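Local coordinates for small archaeal modifier protein 1 (Haloferax volcanii, PDB 3PO0) that acts as a ubiquitin-like modifier joined through its C-terminal glycine to lysines of target proteins, and as a sulfur carrier in molybdenum cofactor biosynthesis, at residues A28-A33 / A68-A73; V61-E66 / D78-F83; E13-R18 / G39-L44; E4-A9 / S17-V22. One frame throughout, in Å; residues are numbered along the deposited sequence.

Overall arrangement
A beta-grasp domain of the ubiquitin type offers a compact lesson in how chemistry follows position. Interactions 2 and 4 are partly buried strand pairings in the same sheet, joined because strands 2-7 and 79-83 are neighbours; both put apolar residues on the helix-covered face and charged groups toward the strand ends or the other face. Interactions 1 and 3 are surface contacts on opposite sides of the chain's centre, and both use helix 30-40, one at its start and one at its end. Interaction 1 is held mainly by backbone bonds and meets interaction 2 through the Glu72-Arg63 salt bridge, whereas interaction 3 rests on apolar contacts and one weak histidine bond and packs beside interaction 4.

Interaction 1: A28-A33 / A68-A73; sequences ATVGDA and AALGEA. With CD (cadmium ion), chain D.
Thr29 and Ala73 face each other in a single backbone bridge, CA to CA 4.5 Å, where the start of helix 30-40 meets the loop at 68-73. Two amides of the first helical turn reach across: Val30 N donates to Glu72 O at 2.8 Å, nearly head-on to the carbonyl (166° at the oxygen), and Gly31 N donates to Leu70 O at 2.8 Å, in the carbonyl plane on a lone pair. A type I turn from Ala69 to Glu72 presents both oxygens.

Val30 sends CG1 against Leu70 CD2, the two side chains crossing at about a right angle, while its CG2 lies alongside Glu72 CB. Thr29 OG1 sits between the backbone N and the carbonyl carbon (chi1 58°), from where it accepts Asp32 N at 3.0 Å; Asp32 OD2 takes Thr29 N in return, completing a capping box. A valine in place of Thr29 would probably leave Asp32 N without its capping acceptor and the first turn less firmly held.

Both carboxylate oxygens of Asp32 also bind a cadmium ion, OD2 at 2.4 Å. The amides at this helix start are thus satisfied partly by the cap and partly by the loop, and cap and metal probably share the negative charge of Asp32.

Interaction 2: V61-E66 / D78-F83; sequences VLRNGE and DELALF
Arg63 and Asp78 meet obliquely, their guanidinium and carboxylate planes 64° apart. Arg63 runs extended from CG to NE, with CG anti to the backbone N (chi1 178°), which carries NE to Asp78 OD2 at 2.8 Å. The oxygen lies in the guanidinium plane at its edge, yet is itself approached from above the carboxylate plane. NH2 adds a weak bond to OD1.

Asn64 comes to the same carboxylate at about a right angle. Asn64 ND2 donates to Asp78 OD1 at 3.0 Å while lying over one face of the Arg63 guanidinium, toward its rim. At the amide's other end, Asn64 OD1 accepts Glu79 N at 2.9 Å in an almost straight bond, and Asn64 N returns one to Glu79 O. Both ends of the amide are therefore used, which fixes its rotation.

In the beta-grasp sheet, strand 79-83 lies between 60-63 and 2-7. Leu62 and Ala81 form the antiparallel hydrogen-bonded pair. On their face Leu62 CD1 rests 3.8 Å from Phe83 CE2, the latter ring stacked on Phe8. On the other face, covered by helix 30-40, Val61 CG2 lies alongside Leu82 CD2 at 3.6 Å, and Leu80 CD2 packs on Arg63 CG.

Arg63 NH1 also bridges to Glu72, and Asp78 OD2 accepts Ala75 N. Two carboxylates thus probably balance the Arg63 charge and fix its guanidinium, while the Asn64-Glu79 bonds join the type I' turn Arg63-Glu66 to the start of strand 79-83.

Interaction 3: E13-R18 / G39-L44; sequences EVAGSR and GAHPAL
The imidazole of His41 is the flat group at this contact, and what reaches it comes obliquely. Ala15 O approaches His41 ND1 at 3.2 Å and accepts a weak, bent hydrogen bond from it (132° at the hydrogen), while Ser17 CB lies 4.2 Å from His41 CE1, also at a slant. With CG anti to its own carbonyl carbon (chi1 -61°), His41 directs the ring toward the end of helix 9-15, where Ala15 is the last helical residue.

Apolar contacts supply the rest. Val14 presses CG1 against Ala43, 3.2 Å from the carbonyl O and 3.7 Å from CB, so the methyl meets backbone as much as side chain. Ala15 CB faces the branched end of Leu44, with CG at 3.9 Å and both of its methyls at similar range; the alanine methyl sits against the fork of the leucine.

Helix 9-15 closes in a Schellman motif: Gly16, at positive phi, is the C-prime residue, Ser17 N returns to Ala12 O, and the Gly16 N bond to Glu13 O is weak. His41 is likewise the first residue to leave its helix. The C-terminal end of helix 9-15 thus packs against the end of helix 30-40 and the residues after it, a surface contact of the beta-grasp fold.

Interaction 4: E4-A9 / S17-V22; sequences EWKLFA and SRTVRV
Lys6 NZ is gripped by two oxygens, Thr19 OG1 of the facing strand at 2.8 Å and Glu4 OE1 of its own strand at 2.9 Å. Lys6 bends at chi2 (-60°), which lays its chain alongside Thr19, both pointing the same way, and brings the ammonium to these two oxygens. Glu4 OE1 is met on the anti side, 31° out of the carboxylate plane. Thr19 turns OG1 anti to the backbone N (chi1 -177°), toward this ammonium.

Strands 2-7 and 19-23 are antiparallel neighbours in the beta-grasp sheet, connected through helix 9-15, with 19-23 at the sheet's edge within this chain. Trp5 and Val20 make the hydrogen-bonded pair, and Leu7 N donates to Arg18 O at 2.9 Å. Water 2 donates to the same Arg18 O and to Leu7 O, linking the two carbonyls.

On the face covered by helix 30-40, Trp5 presents the edge of its indole to Val22 CG2, 3.9 Å from CD1, and its NE1 makes a weak bond to Ala33 O. Leu7 CD1 touches Val20 CG2 at 4.2 Å beside helix 9-15. Farther along, the Arg18 guanidinium stands almost perpendicular to the Phe8 ring, NH2 3.6 Å from CD1, with Leu7 O over the centre of one face.

A methionine in place of Lys6 would probably leave Glu4 without its charged mate and the hydroxyl of Thr19 freer to turn. Sheet chemistry is thus divided by face: on one side a Glu4-Lys6 pair reaches the facing strand through the Thr19 hydroxyl, while the indole and branched chains join the hydrophobic core on the other.

Interaction 1: A28-A33 / A68-A73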
loop_
_atom_site.group_PDB
_atom_site.type_symbol
_atom_site.label_atom_id
_atom_site.label_comp_id
_atom_site.label_asym_id
_atom_site.label_seq_id
_atom_site.Cartn_x
_atom_site.Cartn_y
_atom_site.Cartn_z
ATOM N N ALA A 28 9.259 1.535 -11.176
ATOM C CA ALA A 28 8.020 1.659 -10.408
ATOM C C ALA A 28 8.126 2.637 -9.256
ATOM O O ALA A 28 9.116 2.673 -8.535
ATOM C CB ALA A 28 7.582 0.309 -9.871
ATOM N N THR A 29 7.075 3.417 -9.082
ATOM C CA THR A 29 6.957 4.277 -7.918
ATOM C C THR A 29 6.243 3.512 -6.807
ATOM O O THR A 29 5.727 2.403 -7.009
ATOM C CB THR A 29 6.131 5.522 -8.259
ATOM O OG1 THR A 29 4.835 5.107 -8.717
ATOM C CG2 THR A 29 6.811 6.335 -9.361
ATOM N N VAL A 30 6.198 4.112 -5.627
ATOM C CA VAL A 30 5.383 3.566 -4.551
ATOM C C VAL A 30 3.916 3.483 -4.988
ATOM O O VAL A 30 3.226 2.513 -4.689
ATOM C CB VAL A 30 5.551 4.397 -3.265
ATOM C CG1 VAL A 30 4.581 3.925 -2.175
ATOM C CG2 VAL A 30 6.998 4.287 -2.751
ATOM N N GLY A 31 3.445 4.481 -5.730
ATOM C CA GLY A 31 2.085 4.431 -6.232
ATOM C C GLY A 31 1.855 3.250 -7.166
ATOM O O GLY A 31 0.783 2.647 -7.162
ATOM N N ASP A 32 2.850 2.919 -7.979
ATOM C CA ASP A 32 2.722 1.773 -8.873
ATOM C C ASP A 32 2.656 0.496 -8.045
ATOM O O ASP A 32 1.880 -0.406 -8.339
ATOM C CB ASP A 32 3.889 1.718 -9.866
ATOM C CG ASP A 32 3.877 2.869 -10.870
ATOM O OD1 ASP A 32 2.789 3.351 -11.249
ATOM O OD2 ASP A 32 4.973 3.284 -11.286
ATOM N N ALA A 33 3.476 0.425 -7.001
ATOM C CA ALA A 33 3.460 -0.730 -6.116
ATOM C C ALA A 33 2.119 -0.835 -5.400
ATOM O O ALA A 33 1.613 -1.928 -5.169
ATOM C CB ALA A 33 4.608 -0.665 -5.122
ATOM N N ALA A 68 6.000 7.833 2.942
ATOM C CA ALA A 68 6.326 7.791 1.528
ATOM C C ALA A 68 5.260 8.481 0.694
ATOM O O ALA A 68 4.067 8.207 0.854
ATOM C CB ALA A 68 6.474 6.344 1.081
ATOM N N ALA A 69 5.679 9.377 -0.188
ATOM C CA ALA A 69 4.777 9.888 -1.214
ATOM C C ALA A 69 4.649 8.864 -2.332
ATOM O O ALA A 69 5.549 8.052 -2.567
ATOM C CB ALA A 69 5.279 11.211 -1.762
ATOM N N LEU A 70 3.519 8.883 -3.026
ATOM C CA LEU A 70 3.304 7.882 -4.059
ATOM C C LEU A 70 4.269 8.034 -5.234
ATOM O O LEU A 70 4.494 7.087 -5.979
ATOM C CB LEU A 70 1.854 7.889 -4.546
ATOM C CG LEU A 70 0.795 7.380 -3.567
ATOM C CD1 LEU A 70 -0.533 7.150 -4.298
ATOM C CD2 LEU A 70 1.247 6.111 -2.867
ATOM N N GLY A 71 4.851 9.219 -5.387
ATOM C CA GLY A 71 5.811 9.460 -6.447
ATOM C C GLY A 71 7.223 8.972 -6.166
ATOM O O GLY A 71 8.103 9.043 -7.023
ATOM N N GLU A 72 7.459 8.474 -4.961
ATOM C CA GLU A 72 8.799 8.052 -4.587
ATOM C C GLU A 72 9.199 6.789 -5.345
ATOM O O GLU A 72 8.363 5.928 -5.615
ATOM C CB GLU A 72 8.862 7.813 -3.077
ATOM C CG GLU A 72 10.220 7.351 -2.601
ATOM C CD GLU A 72 10.303 7.267 -1.092
ATOM O OE1 GLU A 72 9.328 7.661 -0.404
ATOM O OE2 GLU A 72 11.336 6.791 -0.602
ATOM N N ALA A 73 10.469 6.693 -5.702
ATOM C CA ALA A 73 11.004 5.505 -6.344
ATOM C C ALA A 73 10.968 4.326 -5.383
ATOM O O ALA A 73 10.844 4.499 -4.170
ATOM C CB ALA A 73 12.442 5.755 -6.797
HETATM CD CD CD D . 3.923 4.884 -12.797
#

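Interaction 2: V61-E66 / D78-F83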
loop_
_atom_site.group_PDB
_atom_site.type_symbol
_atom_site.label_atom_id
_atom_site.label_comp_id
_atom_site.label_asym_id
_atom_site.label_seq_id
_atom_site.Cartn_x
_atom_site.Cartn_y
_atom_site.Cartn_z
ATOM N N VAL A 61 1.041 5.551 4.249
ATOM C CA VAL A 61 1.926 4.712 3.453
ATOM C C VAL A 61 3.380 4.897 3.906
ATOM O O VAL A 61 3.861 6.021 3.996
ATOM C CB VAL A 61 1.824 5.091 1.961
ATOM C CG1 VAL A 61 2.609 4.123 1.125
ATOM C CG2 VAL A 61 0.374 5.102 1.514
ATOM N N LEU A 62 4.064 3.798 4.210
ATOM C CA LEU A 62 5.477 3.842 4.574
ATOM C C LEU A 62 6.309 3.053 3.580
ATOM O O LEU A 62 5.853 2.046 3.043
ATOM C CB LEU A 62 5.722 3.252 5.968
ATOM C CG LEU A 62 4.948 3.786 7.169
ATOM C CD1 LEU A 62 5.547 3.156 8.427
ATOM C CD2 LEU A 62 4.988 5.304 7.256
ATOM N N ARG A 63 7.528 3.525 3.348
ATOM C CA ARG A 63 8.528 2.768 2.605
ATOM C C ARG A 63 9.776 2.640 3.458
ATOM O O ARG A 63 10.381 3.648 3.833
ATOM C CB ARG A 63 8.854 3.435 1.261
ATOM C CG ARG A 63 9.936 2.689 0.503
ATOM C CD ARG A 63 10.433 3.451 -0.728
ATOM N NE ARG A 63 11.588 2.764 -1.288
ATOM C CZ ARG A 63 12.790 3.302 -1.457
ATOM N NH1 ARG A 63 13.010 4.575 -1.155
ATOM N NH2 ARG A 63 13.773 2.559 -1.933
ATOM N N ASN A 64 10.126 1.403 3.809
ATOM C CA ASN A 64 11.280 1.132 4.672
ATOM C C ASN A 64 11.262 1.938 5.958
ATOM O O ASN A 64 12.297 2.449 6.420
ATOM C CB ASN A 64 12.582 1.299 3.888
ATOM C CG ASN A 64 12.625 0.393 2.672
ATOM O OD1 ASN A 64 12.190 -0.756 2.735
ATOM N ND2 ASN A 64 13.126 0.908 1.559
ATOM N N GLY A 65 10.076 2.046 6.542
ATOM C CA GLY A 65 9.945 2.643 7.863
ATOM C C GLY A 65 9.611 4.122 7.871
ATOM O O GLY A 65 9.298 4.682 8.931
ATOM N N GLU A 66 9.678 4.768 6.712
ATOM C CA GLU A 66 9.408 6.203 6.634
ATOM C C GLU A 66 8.213 6.560 5.762
ATOM O O GLU A 66 7.867 5.832 4.841
ATOM C CB GLU A 66 10.654 6.966 6.178
ATOM C CG GLU A 66 11.256 6.469 4.883
ATOM C CD GLU A 66 12.698 6.922 4.697
ATOM O OE1 GLU A 66 13.571 6.577 5.521
ATOM O OE2 GLU A 66 12.966 7.625 3.716
ATOM N N ASP A 78 12.246 -3.708 -1.003
ATOM C CA ASP A 78 11.541 -2.742 -0.168
ATOM C C ASP A 78 10.507 -3.412 0.717
ATOM O O ASP A 78 9.866 -4.395 0.321
ATOM C CB ASP A 78 10.819 -1.680 -1.000
ATOM C CG ASP A 78 11.744 -0.584 -1.499
ATOM O OD1 ASP A 78 12.896 -0.500 -1.031
ATOM O OD2 ASP A 78 11.288 0.210 -2.345
ATOM N N GLU A 79 10.338 -2.860 1.911
ATOM C CA GLU A 79 9.222 -3.208 2.763
ATOM C C GLU A 79 8.314 -1.994 2.845
ATOM O O GLU A 79 8.702 -0.956 3.372
ATOM C CB GLU A 79 9.694 -3.591 4.160
ATOM C CG GLU A 79 8.542 -3.903 5.076
ATOM C CD GLU A 79 8.950 -4.743 6.254
ATOM O OE1 GLU A 79 10.157 -4.777 6.583
ATOM O OE2 GLU A 79 8.055 -5.382 6.833
ATOM N N LEU A 80 7.115 -2.133 2.292
ATOM C CA LEU A 80 6.122 -1.073 2.263
ATOM C C LEU A 80 5.053 -1.416 3.285
ATOM O O LEU A 80 4.791 -2.584 3.540
ATOM C CB LEU A 80 5.501 -0.975 0.860
ATOM C CG LEU A 80 6.555 -0.903 -0.252
ATOM C CD1 LEU A 80 5.948 -1.102 -1.636
ATOM C CD2 LEU A 80 7.304 0.413 -0.167
ATOM N N ALA A 81 4.434 -0.403 3.873
ATOM C CA ALA A 81 3.377 -0.653 4.830
ATOM C C ALA A 81 2.202 0.271 4.593
ATOM O O ALA A 81 2.371 1.401 4.131
ATOM C CB ALA A 81 3.889 -0.489 6.246
ATOM N N LEU A 82 1.013 -0.228 4.919
ATOM C CA LEU A 82 -0.214 0.566 4.884
ATOM C C LEU A 82 -0.889 0.504 6.251
ATOM O O LEU A 82 -1.226 -0.580 6.732
ATOM C CB LEU A 82 -1.210 -0.008 3.875
ATOM C CG LEU A 82 -1.179 0.313 2.392
ATOM C CD1 LEU A 82 -2.495 -0.164 1.800
ATOM C CD2 LEU A 82 -0.970 1.791 2.143
ATOM N N PHE A 83 -1.088 1.662 6.862
ATOM C CA PHE A 83 -1.792 1.750 8.138
ATOM C C PHE A 83 -3.037 2.610 7.987
ATOM O O PHE A 83 -2.970 3.693 7.424
ATOM C CB PHE A 83 -0.906 2.397 9.208
ATOM C CG PHE A 83 0.263 1.564 9.637
ATOM C CD1 PHE A 83 0.133 0.635 10.655
ATOM C CD2 PHE A 83 1.507 1.750 9.066
ATOM C CE1 PHE A 83 1.214 -0.114 11.075
ATOM C CE2 PHE A 83 2.597 0.997 9.481
ATOM C CZ PHE A 83 2.447 0.065 10.488
HETATM O O HOH W 1 7.854 0.295 5.828
#

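Interaction 3: E13-R18 / G39-L44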
loop_
_atom_site.group_PDB
_atom_site.type_symbol
_atom_site.label_atom_id
_atom_site.label_comp_id
_atom_site.label_asym_id
_atom_site.label_seq_id
_atom_site.Cartn_x
_atom_site.Cartn_y
_atom_site.Cartn_z
ATOM N N GLU A 13 -7.513 -7.026 7.522
ATOM C CA GLU A 13 -8.738 -7.809 7.607
ATOM C C GLU A 13 -9.451 -7.812 6.261
ATOM O O GLU A 13 -9.914 -8.852 5.791
ATOM C CB GLU A 13 -9.657 -7.264 8.703
ATOM C CG GLU A 13 -9.097 -7.429 10.109
ATOM C CD GLU A 13 -9.983 -6.809 11.171
ATOM O OE1 GLU A 13 -11.222 -6.801 10.990
ATOM O OE2 GLU A 13 -9.439 -6.325 12.187
ATOM N N VAL A 14 -9.524 -6.643 5.637
ATOM C CA VAL A 14 -10.217 -6.513 4.359
ATOM C C VAL A 14 -9.515 -7.328 3.277
ATOM O O VAL A 14 -10.174 -7.947 2.428
ATOM C CB VAL A 14 -10.310 -5.041 3.915
ATOM C CG1 VAL A 14 -10.772 -4.946 2.461
ATOM C CG2 VAL A 14 -11.250 -4.273 4.832
ATOM N N ALA A 15 -8.188 -7.344 3.328
ATOM C CA ALA A 15 -7.376 -8.043 2.335
ATOM C C ALA A 15 -7.239 -9.530 2.620
ATOM O O ALA A 15 -6.947 -10.317 1.723
ATOM C CB ALA A 15 -6.012 -7.408 2.220
ATOM N N GLY A 16 -7.448 -9.911 3.874
ATOM C CA GLY A 16 -7.324 -11.303 4.267
ATOM C C GLY A 16 -5.873 -11.743 4.347
ATOM O O GLY A 16 -5.570 -12.935 4.304
ATOM N N SER A 17 -4.973 -10.773 4.479
ATOM C CA SER A 17 -3.543 -11.048 4.493
ATOM C C SER A 17 -2.791 -9.952 5.227
ATOM O O SER A 17 -3.180 -8.790 5.171
ATOM C CB SER A 17 -3.007 -11.143 3.063
ATOM O OG SER A 17 -1.593 -11.227 3.065
ATOM N N ARG A 18 -1.713 -10.330 5.907
ATOM C CA ARG A 18 -0.857 -9.358 6.581
ATOM C C ARG A 18 0.378 -8.997 5.761
ATOM O O ARG A 18 1.066 -8.009 6.042
ATOM C CB ARG A 18 -0.461 -9.878 7.965
ATOM C CG ARG A 18 -1.640 -9.894 8.905
ATOM C CD ARG A 18 -1.229 -10.280 10.276
ATOM N NE ARG A 18 -0.395 -9.271 10.907
ATOM C CZ ARG A 18 -0.848 -8.151 11.462
ATOM N NH1 ARG A 18 -2.143 -7.852 11.424
ATOM N NH2 ARG A 18 0.005 -7.329 12.056
ATOM N N GLY A 39 -4.526 -4.648 -7.116
ATOM C CA GLY A 39 -4.832 -5.629 -8.146
ATOM C C GLY A 39 -4.874 -7.035 -7.577
ATOM O O GLY A 39 -5.735 -7.848 -7.944
ATOM N N ALA A 40 -3.951 -7.320 -6.666
ATOM C CA ALA A 40 -3.878 -8.630 -6.027
ATOM C C ALA A 40 -5.017 -8.830 -5.025
ATOM O O ALA A 40 -5.512 -9.949 -4.835
ATOM C CB ALA A 40 -2.529 -8.806 -5.346
ATOM N N HIS A 41 -5.441 -7.738 -4.400
ATOM C CA HIS A 41 -6.463 -7.794 -3.357
ATOM C C HIS A 41 -7.464 -6.661 -3.550
ATOM O O HIS A 41 -7.425 -5.661 -2.841
ATOM C CB HIS A 41 -5.809 -7.722 -1.980
ATOM C CG HIS A 41 -4.877 -8.859 -1.709
ATOM N ND1 HIS A 41 -5.256 -9.981 -1.009
ATOM C CD2 HIS A 41 -3.590 -9.065 -2.078
ATOM C CE1 HIS A 41 -4.241 -10.823 -0.944
ATOM N NE2 HIS A 41 -3.219 -10.292 -1.587
ATOM N N PRO A 42 -8.373 -6.829 -4.517
ATOM C CA PRO A 42 -9.269 -5.752 -4.950
ATOM C C PRO A 42 -10.237 -5.254 -3.872
ATOM O O PRO A 42 -10.719 -4.129 -3.981
ATOM C CB PRO A 42 -10.015 -6.368 -6.143
ATOM C CG PRO A 42 -9.843 -7.842 -5.990
ATOM C CD PRO A 42 -8.510 -8.036 -5.350
ATOM N N ALA A 43 -10.507 -6.057 -2.848
ATOM C CA ALA A 43 -11.304 -5.578 -1.721
ATOM C C ALA A 43 -10.689 -4.344 -1.052
ATOM O O ALA A 43 -11.389 -3.573 -0.397
ATOM C CB ALA A 43 -11.518 -6.688 -0.694
ATOM N N LEU A 44 -9.380 -4.163 -1.193
ATOM C CA LEU A 44 -8.736 -2.994 -0.614
ATOM C C LEU A 44 -9.089 -1.698 -1.326
ATOM O O LEU A 44 -8.917 -0.621 -0.751
ATOM C CB LEU A 44 -7.219 -3.138 -0.661
ATOM C CG LEU A 44 -6.569 -4.085 0.328
ATOM C CD1 LEU A 44 -5.105 -4.174 0.004
ATOM C CD2 LEU A 44 -6.767 -3.557 1.739
#

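Interaction 4: E4-A9 / S17-V22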
loop_
_atom_site.group_PDB
_atom_site.type_symbol
_atom_site.label_atom_id
_atom_site.label_comp_id
_atom_site.label_asym_id
_atom_site.label_seq_id
_atom_site.Cartn_x
_atom_site.Cartn_y
_atom_site.Cartn_z
ATOM N N GLU A 4 7.448 -6.047 -0.738
ATOM C CA GLU A 4 6.361 -6.598 0.047
ATOM C C GLU A 4 5.639 -5.513 0.795
ATOM O O GLU A 4 6.269 -4.615 1.359
ATOM C CB GLU A 4 6.895 -7.619 1.045
ATOM C CG GLU A 4 7.609 -8.769 0.370
ATOM C CD GLU A 4 7.945 -9.888 1.318
ATOM O OE1 GLU A 4 7.985 -9.647 2.550
ATOM O OE2 GLU A 4 8.154 -11.016 0.819
ATOM N N TRP A 5 4.320 -5.621 0.783
ATOM C CA TRP A 5 3.435 -4.773 1.550
ATOM C C TRP A 5 3.040 -5.460 2.842
ATOM O O TRP A 5 2.579 -6.602 2.827
ATOM C CB TRP A 5 2.156 -4.523 0.746
ATOM C CG TRP A 5 2.298 -3.519 -0.359
ATOM C CD1 TRP A 5 2.537 -3.765 -1.682
ATOM C CD2 TRP A 5 2.244 -2.105 -0.214
ATOM N NE1 TRP A 5 2.622 -2.574 -2.375
ATOM C CE2 TRP A 5 2.442 -1.542 -1.489
ATOM C CE3 TRP A 5 2.037 -1.248 0.880
ATOM C CZ2 TRP A 5 2.451 -0.166 -1.704
ATOM C CZ3 TRP A 5 2.038 0.115 0.662
ATOM C CH2 TRP A 5 2.241 0.645 -0.623
ATOM N N LYS A 6 3.194 -4.750 3.951
ATOM C CA LYS A 6 2.669 -5.233 5.225
ATOM C C LYS A 6 1.391 -4.463 5.509
ATOM O O LYS A 6 1.361 -3.232 5.373
ATOM C CB LYS A 6 3.693 -5.030 6.328
ATOM C CG LYS A 6 5.059 -5.555 5.958
ATOM C CD LYS A 6 5.049 -7.052 5.658
ATOM C CE LYS A 6 6.417 -7.513 5.155
ATOM N NZ LYS A 6 6.494 -8.974 4.894
ATOM N N LEU A 7 0.341 -5.188 5.881
ATOM C CA LEU A 7 -0.981 -4.609 6.124
ATOM C C LEU A 7 -1.361 -4.788 7.575
ATOM O O LEU A 7 -0.952 -5.762 8.207
ATOM C CB LEU A 7 -2.038 -5.290 5.264
ATOM C CG LEU A 7 -1.714 -5.322 3.762
ATOM C CD1 LEU A 7 -2.804 -6.030 2.950
ATOM C CD2 LEU A 7 -1.484 -3.916 3.231
ATOM N N PHE A 8 -2.138 -3.844 8.101
ATOM C CA PHE A 8 -2.455 -3.816 9.525
ATOM C C PHE A 8 -3.899 -3.466 9.775
ATOM O O PHE A 8 -4.540 -2.835 8.941
ATOM C CB PHE A 8 -1.570 -2.801 10.231
ATOM C CG PHE A 8 -0.125 -3.091 10.075
ATOM C CD1 PHE A 8 0.534 -3.883 11.001
ATOM C CD2 PHE A 8 0.578 -2.601 8.989
ATOM C CE1 PHE A 8 1.873 -4.182 10.845
ATOM C CE2 PHE A 8 1.917 -2.907 8.815
ATOM C CZ PHE A 8 2.574 -3.688 9.748
ATOM N N ALA A 9 -4.393 -3.869 10.940
ATOM C CA ALA A 9 -5.734 -3.513 11.393
ATOM C C ALA A 9 -6.804 -3.829 10.352
ATOM O O ALA A 9 -6.816 -4.916 9.785
ATOM C CB ALA A 9 -5.785 -2.039 11.794
ATOM N N SER A 17 -4.973 -10.773 4.479
ATOM C CA SER A 17 -3.543 -11.048 4.493
ATOM C C SER A 17 -2.791 -9.952 5.227
ATOM O O SER A 17 -3.180 -8.790 5.171
ATOM C CB SER A 17 -3.007 -11.143 3.063
ATOM O OG SER A 17 -1.593 -11.227 3.065
ATOM N N ARG A 18 -1.713 -10.330 5.907
ATOM C CA ARG A 18 -0.857 -9.358 6.581
ATOM C C ARG A 18 0.378 -8.997 5.761
ATOM O O ARG A 18 1.066 -8.009 6.042
ATOM C CB ARG A 18 -0.461 -9.878 7.965
ATOM C CG ARG A 18 -1.640 -9.894 8.905
ATOM C CD ARG A 18 -1.229 -10.280 10.276
ATOM N NE ARG A 18 -0.395 -9.271 10.907
ATOM C CZ ARG A 18 -0.848 -8.151 11.462
ATOM N NH1 ARG A 18 -2.143 -7.852 11.424
ATOM N NH2 ARG A 18 0.005 -7.329 12.056
ATOM N N THR A 19 0.666 -9.796 4.742
ATOM C CA THR A 19 1.808 -9.520 3.882
ATOM C C THR A 19 1.517 -9.926 2.435
ATOM O O THR A 19 1.037 -11.023 2.165
ATOM C CB THR A 19 3.081 -10.230 4.385
ATOM O OG1 THR A 19 4.190 -9.884 3.545
ATOM C CG2 THR A 19 2.891 -11.734 4.373
ATOM N N VAL A 20 1.796 -9.017 1.506
ATOM C CA VAL A 20 1.549 -9.280 0.097
ATOM C C VAL A 20 2.797 -8.981 -0.721
ATOM O O VAL A 20 3.349 -7.884 -0.648
ATOM C CB VAL A 20 0.411 -8.402 -0.425
ATOM C CG1 VAL A 20 0.195 -8.654 -1.914
ATOM C CG2 VAL A 20 -0.868 -8.654 0.359
ATOM N N ARG A 21 3.265 -9.959 -1.484
ATOM C CA ARG A 21 4.410 -9.724 -2.354
ATOM C C ARG A 21 3.971 -9.215 -3.726
ATOM O O ARG A 21 3.097 -9.799 -4.369
ATOM C CB ARG A 21 5.250 -10.991 -2.517
ATOM C CG ARG A 21 6.453 -10.800 -3.431
ATOM C CD ARG A 21 7.228 -12.096 -3.600
ATOM N NE ARG A 21 6.422 -13.134 -4.236
ATOM C CZ ARG A 21 6.375 -13.346 -5.548
ATOM N NH1 ARG A 21 7.090 -12.590 -6.371
ATOM N NH2 ARG A 21 5.613 -14.314 -6.037
ATOM N N VAL A 22 4.585 -8.122 -4.164
ATOM C CA VAL A 22 4.337 -7.602 -5.502
ATOM C C VAL A 22 5.639 -7.548 -6.305
ATOM O O VAL A 22 6.719 -7.355 -5.746
ATOM C CB VAL A 22 3.652 -6.206 -5.481
ATOM C CG1 VAL A 22 2.277 -6.298 -4.844
ATOM C CG2 VAL A 22 4.516 -5.189 -4.753
HETATM O O HOH W 2 1.692 -7.002 8.633
#